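Local coordinates for hypothetical protein PH1897 (Pyrococcus horikoshii, PDB 1VDW) that probably hydrolyses fructose 1,6-bisphosphate to fructose 6-phosphate and phosphate with the help of magnesium, as a homodimer of the inositol monophosphatase superfamily, at residues Gly173-Ala176 with Leu177-Ala180; Asn195-Arg198 with Pro199-Ala203; Ala204-Val207 with Ile208-Ala212. One frame throughout, in Å; residues are numbered along the deposited sequence.

All three contacts are local and largely buried, and they lie on two helices that pack together near the centre of the chain. Contact 1 is the first turns of helix 175-184; contacts 2 and 3 divide helix 199-211, taking its entry and its last turns. Ile175 and Leu179 join the two helices: Ile175 CG2 lies 3.4 Å from Asp201 O of contact 2, and Leu179 CB rests on Gly205 CA of contact 3 at 3.8 Å. Both helix N-termini face the predicted magnesium site; contact 2 supplies a predicted ligand, Asp201, and a partly exposed Arg198, while contact 1 offers backbone amides. Contact 3, further away, is mainly apolar, with its charged residues at a partly exposed edge.

Contact 1: residues Gly173-Ala176 with Leu177-Ala180; sequences GAIA and LELA. With EDO (1,2-ethanediol), chain C.
The carbonyl of Ala174 opens helix 175-184 by accepting the amide of Glu178, whose N lies 3.1 Å from Ala174 O, while the amide of Leu177 makes a weak, bent bond to the same oxygen. Leu179 N then bonds to Ile175 O at 2.9 Å and Ala180 N to Ala176 O, the regular pattern of an alpha helix. Ala174 occupies the N-cap position but has no polar side-chain atom to offer the first amides, which find acceptors elsewhere. The N-H of Ile175 points almost straight (168°) at a 1,2-ethanediol, probably from the crystallisation liquor, with Ile175 N 3.0 Å from its O2; Ala176 N is bonded to the carboxylate of Asp87, which also holds the diol. Ile175 CG2 lies against the diol, 3.6 Å from its C2. The longer branch of Ile175 has CG1 anti to the backbone N (chi1 -154°), which carries CD1 to 4.0 Å from Glu178 OE1, the two side chains crossing at about a right angle. Glu178 reaches back beside the helix start, and its OE1 comes within 3.3 Å of Ala174 O. Those two acceptors do not bond: OE1 is held by Tyr154, and OE2 by Ser152 and the amide of Leu172. Ala174 CB meets Leu177 CD1 at 4.2 Å, and Leu177 and Ala176 both pack on Ile116. The helix start thus borders the predicted magnesium site, and its N-terminal amides, left without a side-chain cap, are taken up by Asp87 and the diol.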
loop_
_atom_site.group_PDB
_atom_site.type_symbol
_atom_site.label_atom_id
_atom_site.label_comp_id
_atom_site.label_asym_id
_atom_site.label_seq_id
_atom_site.Cartn_x
_atom_site.Cartn_y
_atom_site.Cartn_z
ATOM N N GLY A 173 0.880 -6.113 -1.322
ATOM C CA GLY A 173 0.225 -7.262 -0.727
ATOM C C GLY A 173 -1.092 -7.655 -1.381
ATOM O O GLY A 173 -1.871 -8.405 -0.791
ATOM N N ALA A 174 -1.347 -7.149 -2.587
ATOM C CA ALA A 174 -2.569 -7.481 -3.336
ATOM C C ALA A 174 -2.237 -7.307 -4.813
ATOM O O ALA A 174 -2.470 -6.247 -5.405
ATOM C CB ALA A 174 -3.711 -6.563 -2.936
ATOM N N ILE A 175 -1.699 -8.363 -5.410
ATOM C CA ILE A 175 -1.281 -8.313 -6.800
ATOM C C ILE A 175 -2.377 -7.878 -7.776
ATOM O O ILE A 175 -2.085 -7.248 -8.792
ATOM C CB ILE A 175 -0.677 -9.678 -7.238
ATOM C CG1 ILE A 175 0.299 -9.465 -8.395
ATOM C CG2 ILE A 175 -1.774 -10.650 -7.655
ATOM C CD1 ILE A 175 1.565 -8.731 -7.990
ATOM N N ALA A 176 -3.632 -8.201 -7.480
ATOM C CA ALA A 176 -4.714 -7.797 -8.372
ATOM C C ALA A 176 -4.756 -6.280 -8.463
ATOM O O ALA A 176 -4.922 -5.719 -9.548
ATOM C CB ALA A 176 -6.057 -8.328 -7.868
ATOM N N LEU A 177 -4.610 -5.608 -7.327
ATOM C CA LEU A 177 -4.622 -4.154 -7.330
ATOM C C LEU A 177 -3.391 -3.596 -8.010
ATOM O O LEU A 177 -3.470 -2.592 -8.713
ATOM C CB LEU A 177 -4.696 -3.595 -5.909
ATOM C CG LEU A 177 -6.015 -3.818 -5.177
ATOM C CD1 LEU A 177 -5.953 -3.111 -3.840
ATOM C CD2 LEU A 177 -7.182 -3.284 -6.008
ATOM N N GLU A 178 -2.246 -4.233 -7.808
ATOM C CA GLU A 178 -1.046 -3.715 -8.429
ATOM C C GLU A 178 -1.158 -3.800 -9.948
ATOM O O GLU A 178 -0.756 -2.880 -10.654
ATOM C CB GLU A 178 0.173 -4.426 -7.837
ATOM C CG GLU A 178 0.434 -3.865 -6.431
ATOM C CD GLU A 178 1.233 -4.769 -5.521
ATOM O OE1 GLU A 178 0.776 -5.896 -5.246
ATOM O OE2 GLU A 178 2.318 -4.342 -5.062
ATOM N N LEU A 179 -1.750 -4.876 -10.453
ATOM C CA LEU A 179 -1.955 -5.010 -11.888
ATOM C C LEU A 179 -3.006 -3.995 -12.365
ATOM O O LEU A 179 -2.878 -3.433 -13.453
ATOM C CB LEU A 179 -2.384 -6.439 -12.227
ATOM C CG LEU A 179 -1.234 -7.450 -12.144
ATOM C CD1 LEU A 179 -1.787 -8.864 -12.164
ATOM C CD2 LEU A 179 -0.269 -7.229 -13.310
ATOM N N ALA A 180 -4.037 -3.757 -11.558
ATOM C CA ALA A 180 -5.064 -2.780 -11.908
ATOM C C ALA A 180 -4.437 -1.383 -11.946
ATOM O O ALA A 180 -4.792 -0.555 -12.787
ATOM C CB ALA A 180 -6.202 -2.821 -10.889
HETATM C C1 EDO C . -1.076 -13.240 -3.441
HETATM O O1 EDO C . -1.970 -13.299 -2.334
HETATM C C2 EDO C . -1.621 -12.242 -4.479
HETATM O O2 EDO C . -1.736 -10.930 -3.898
#

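Contact 2: residues Asn195-Arg198 with Pro199-Ala203; sequences NYLR and PTDIA
Leu197 lays its CD1 methyl on CG2 of Ile202 at 3.8 Å, the two side chains crossing at about a right angle, and both also pack on Val234 and Ile236 of strand 234-239. Its other methyl, CD2, turns to Asp201 and lies 3.9 Å from OD2. That oxygen is gripped from two directions. Arg198 N donates to Asp201 OD2 at 2.9 Å, meeting it on the anti side and 28° out of the carboxylate plane, and a water donates to Asp201 OD2 at 2.7 Å while also donating to Tyr196 O. With CG beside its own backbone N (chi1 -66°), Asp201 curls back toward the helix start. Arg198 is the N-cap of helix 199-211, and the N3 side chain, Asp201, accepts the N-cap amide, as in one half of a capping box; the other half is absent, since Arg198 has no side-chain acceptor, and Asp201 N bonds instead to the backbone Arg198 O. Asp201, at the start of helix 199-211, is predicted to bind magnesium, as the matching aspartate does in the inositol monophosphatase superfamily, consistent with its OD1 lying close to the carboxylate of Asp84. An alanine at Asp201 is likely to leave the Arg198 amide and the bridging water without their acceptor, and the predicted metal site short of a ligand. The Arg198 side chain bends away to a salt bridge with Glu68, another predicted ligand; its NH1 stays 6.2 Å from Asp201 OD2, with guanidinium and carboxylate planes 78° apart. Pro199 fills the first helical position, where a missing N-H costs no helix bond.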
loop_
_atom_site.group_PDB
_atom_site.type_symbol
_atom_site.label_atom_id
_atom_site.label_comp_id
_atom_site.label_asym_id
_atom_site.label_seq_id
_atom_site.Cartn_x
_atom_site.Cartn_y
_atom_site.Cartn_z
ATOM N N ASN A 195 7.885 -17.043 -7.402
ATOM C CA ASN A 195 7.453 -18.409 -7.701
ATOM C C ASN A 195 6.400 -18.742 -6.640
ATOM O O ASN A 195 6.318 -19.867 -6.146
ATOM C CB ASN A 195 8.631 -19.385 -7.604
ATOM C CG ASN A 195 8.343 -20.710 -8.275
ATOM O OD1 ASN A 195 8.032 -20.759 -9.466
ATOM N ND2 ASN A 195 8.446 -21.795 -7.516
ATOM N N TYR A 196 5.586 -17.738 -6.318
ATOM C CA TYR A 196 4.555 -17.821 -5.286
ATOM C C TYR A 196 3.116 -17.657 -5.785
ATOM O O TYR A 196 2.199 -18.295 -5.273
ATOM C CB TYR A 196 4.853 -16.745 -4.237
ATOM C CG TYR A 196 3.820 -16.579 -3.146
ATOM C CD1 TYR A 196 3.800 -17.427 -2.039
ATOM C CD2 TYR A 196 2.886 -15.544 -3.202
ATOM C CE1 TYR A 196 2.876 -17.246 -1.010
ATOM C CE2 TYR A 196 1.961 -15.355 -2.181
ATOM C CZ TYR A 196 1.964 -16.205 -1.087
ATOM O OH TYR A 196 1.062 -16.003 -0.067
ATOM N N LEU A 197 2.919 -16.787 -6.768
ATOM C CA LEU A 197 1.586 -16.526 -7.304
ATOM C C LEU A 197 0.952 -17.720 -7.996
ATOM O O LEU A 197 1.644 -18.600 -8.499
ATOM C CB LEU A 197 1.641 -15.361 -8.293
ATOM C CG LEU A 197 2.068 -13.996 -7.753
ATOM C CD1 LEU A 197 2.233 -13.028 -8.913
ATOM C CD2 LEU A 197 1.036 -13.483 -6.765
ATOM N N ARG A 198 -0.377 -17.734 -8.013
ATOM C CA ARG A 198 -1.142 -18.786 -8.673
ATOM C C ARG A 198 -1.943 -18.109 -9.782
ATOM O O ARG A 198 -2.143 -16.893 -9.753
ATOM C CB ARG A 198 -2.098 -19.455 -7.684
ATOM C CG ARG A 198 -1.414 -20.003 -6.442
ATOM C CD ARG A 198 -0.459 -21.132 -6.784
ATOM N NE ARG A 198 -0.962 -22.426 -6.334
ATOM C CZ ARG A 198 -1.120 -22.764 -5.057
ATOM N NH1 ARG A 198 -0.811 -21.902 -4.096
ATOM N NH2 ARG A 198 -1.587 -23.963 -4.739
ATOM N N PRO A 199 -2.410 -18.878 -10.778
ATOM C CA PRO A 199 -3.187 -18.274 -11.865
ATOM C C PRO A 199 -4.412 -17.521 -11.340
ATOM O O PRO A 199 -4.820 -16.505 -11.904
ATOM C CB PRO A 199 -3.569 -19.480 -12.720
ATOM C CG PRO A 199 -2.401 -20.398 -12.531
ATOM C CD PRO A 199 -2.161 -20.308 -11.042
ATOM N N THR A 200 -4.988 -18.023 -10.254
ATOM C CA THR A 200 -6.161 -17.402 -9.646
ATOM C C THR A 200 -5.868 -15.993 -9.123
ATOM O O THR A 200 -6.762 -15.140 -9.075
ATOM C CB THR A 200 -6.700 -18.269 -8.488
ATOM O OG1 THR A 200 -5.622 -18.628 -7.613
ATOM C CG2 THR A 200 -7.343 -19.538 -9.033
ATOM N N ASP A 201 -4.619 -15.750 -8.736
ATOM C CA ASP A 201 -4.223 -14.442 -8.220
ATOM C C ASP A 201 -4.119 -13.385 -9.308
ATOM O O ASP A 201 -4.455 -12.219 -9.096
ATOM C CB ASP A 201 -2.845 -14.502 -7.550
ATOM C CG ASP A 201 -2.827 -15.338 -6.295
ATOM O OD1 ASP A 201 -3.765 -15.225 -5.481
ATOM O OD2 ASP A 201 -1.846 -16.096 -6.112
ATOM N N ILE A 202 -3.657 -13.803 -10.480
ATOM C CA ILE A 202 -3.402 -12.868 -11.563
ATOM C C ILE A 202 -4.315 -12.838 -12.774
ATOM O O ILE A 202 -4.209 -11.931 -13.591
ATOM C CB ILE A 202 -1.971 -13.071 -12.105
ATOM C CG1 ILE A 202 -1.849 -14.465 -12.730
ATOM C CG2 ILE A 202 -0.958 -12.920 -10.976
ATOM C CD1 ILE A 202 -0.557 -14.692 -13.487
ATOM N N ALA A 203 -5.207 -13.812 -12.902
ATOM C CA ALA A 203 -6.059 -13.877 -14.080
ATOM C C ALA A 203 -6.750 -12.577 -14.477
ATOM O O ALA A 203 -6.571 -12.090 -15.590
ATOM C CB ALA A 203 -7.087 -14.991 -13.915
HETATM O O HOH W 1 -0.542 -17.404 -4.169
#

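Contact 3: residues Ala204-Val207 with Ile208-Ala212; sequences AGVV and IAREA
Val206 sets CG1 anti to its amide nitrogen (chi1 169°), and Arg210 swings CG away from its own carbonyl carbon (chi1 -84°) before running extended to NE, which lays the two side chains alongside each other, pointing the same way. CG1 of Val206 thus sits over one face of the guanidinium, 3.2 Å above its plane and offset toward the rim, with Val206 CG1 3.5 Å from Arg210 NH1. The methyl also touches the aliphatic shaft, Val206 CG1 to Arg210 CD being 3.7 Å. The backbone below is regular alpha helix: Ile208 N bonds to Ala204 O at 2.9 Å, and Glu211 N to Val207 O at 3.1 Å. Ile208 folds CG1 back to 3.3 Å from Ala204 O. It packs on Ile116 of strand 110-118, as Val207 does on Ala114, and on Ala183 of helix 175-184, placing this half of helix 199-211 between large sheet and neighbouring helix in the superfamily's layered alpha/beta sandwich. Glu211 is bonded to the amide of Gly130. Arg210 NH2 is bonded to the carbonyls of Val224 and Val216, which fix that end of the group, the side chain also touches Asp223, and the valine methyl probably helps keep the guanidinium in the orientation that these bonds require.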
loop_
_atom_site.group_PDB
_atom_site.type_symbol
_atom_site.label_atom_id
_atom_site.label_comp_id
_atom_site.label_asym_id
_atom_site.label_seq_id
_atom_site.Cartn_x
_atom_site.Cartn_y
_atom_site.Cartn_z
ATOM N N ALA A 204 -7.535 -12.006 -13.573
ATOM C CA ALA A 204 -8.246 -10.777 -13.896
ATOM C C ALA A 204 -7.295 -9.614 -14.162
ATOM O O ALA A 204 -7.490 -8.840 -15.096
ATOM C CB ALA A 204 -9.214 -10.418 -12.773
ATOM N N GLY A 205 -6.267 -9.492 -13.331
ATOM C CA GLY A 205 -5.309 -8.415 -13.496
ATOM C C GLY A 205 -4.616 -8.468 -14.840
ATOM O O GLY A 205 -4.365 -7.435 -15.454
ATOM N N VAL A 206 -4.305 -9.675 -15.301
ATOM C CA VAL A 206 -3.640 -9.830 -16.587
ATOM C C VAL A 206 -4.578 -9.432 -17.726
ATOM O O VAL A 206 -4.177 -8.725 -18.652
ATOM C CB VAL A 206 -3.153 -11.281 -16.788
ATOM C CG1 VAL A 206 -2.702 -11.493 -18.229
ATOM C CG2 VAL A 206 -1.998 -11.568 -15.842
ATOM N N VAL A 207 -5.829 -9.876 -17.656
ATOM C CA VAL A 207 -6.793 -9.527 -18.695
ATOM C C VAL A 207 -7.000 -8.016 -18.749
ATOM O O VAL A 207 -6.976 -7.408 -19.819
ATOM C CB VAL A 207 -8.163 -10.202 -18.447
ATOM C CG1 VAL A 207 -9.210 -9.643 -19.409
ATOM C CG2 VAL A 207 -8.047 -11.706 -18.639
ATOM N N ILE A 208 -7.185 -7.403 -17.587
ATOM C CA ILE A 208 -7.412 -5.972 -17.534
ATOM C C ILE A 208 -6.191 -5.161 -17.959
ATOM O O ILE A 208 -6.313 -4.216 -18.741
ATOM C CB ILE A 208 -7.887 -5.572 -16.120
ATOM C CG1 ILE A 208 -9.270 -6.185 -15.874
ATOM C CG2 ILE A 208 -7.926 -4.056 -15.970
ATOM C CD1 ILE A 208 -9.727 -6.132 -14.435
ATOM N N ALA A 209 -5.015 -5.529 -17.460
ATOM C CA ALA A 209 -3.804 -4.807 -17.822
ATOM C C ALA A 209 -3.502 -4.956 -19.310
ATOM O O ALA A 209 -3.144 -3.984 -19.972
ATOM C CB ALA A 209 -2.630 -5.307 -16.987
ATOM N N ARG A 210 -3.658 -6.163 -19.845
ATOM C CA ARG A 210 -3.392 -6.374 -21.262
ATOM C C ARG A 210 -4.294 -5.537 -22.150
ATOM O O ARG A 210 -3.821 -4.889 -23.079
ATOM C CB ARG A 210 -3.544 -7.847 -21.628
ATOM C CG ARG A 210 -2.310 -8.648 -21.344
ATOM C CD ARG A 210 -2.506 -10.114 -21.636
ATOM N NE ARG A 210 -1.219 -10.797 -21.610
ATOM C CZ ARG A 210 -1.065 -12.108 -21.485
ATOM N NH1 ARG A 210 -2.124 -12.898 -21.369
ATOM N NH2 ARG A 210 0.155 -12.626 -21.463
ATOM N N GLU A 211 -5.594 -5.539 -21.873
ATOM C CA GLU A 211 -6.504 -4.756 -22.698
ATOM C C GLU A 211 -6.192 -3.266 -22.580
ATOM O O GLU A 211 -6.469 -2.499 -23.500
ATOM C CB GLU A 211 -7.956 -5.046 -22.314
ATOM C CG GLU A 211 -9.007 -4.336 -23.167
ATOM C CD GLU A 211 -8.836 -4.548 -24.667
ATOM O OE1 GLU A 211 -8.533 -5.683 -25.095
ATOM O OE2 GLU A 211 -9.024 -3.571 -25.424
ATOM N N ALA A 212 -5.597 -2.866 -21.458
ATOM C CA ALA A 212 -5.232 -1.470 -21.234
ATOM C C ALA A 212 -3.920 -1.105 -21.927
ATOM O O ALA A 212 -3.488 0.048 -21.883
ATOM C CB ALA A 212 -5.130 -1.189 -19.738
#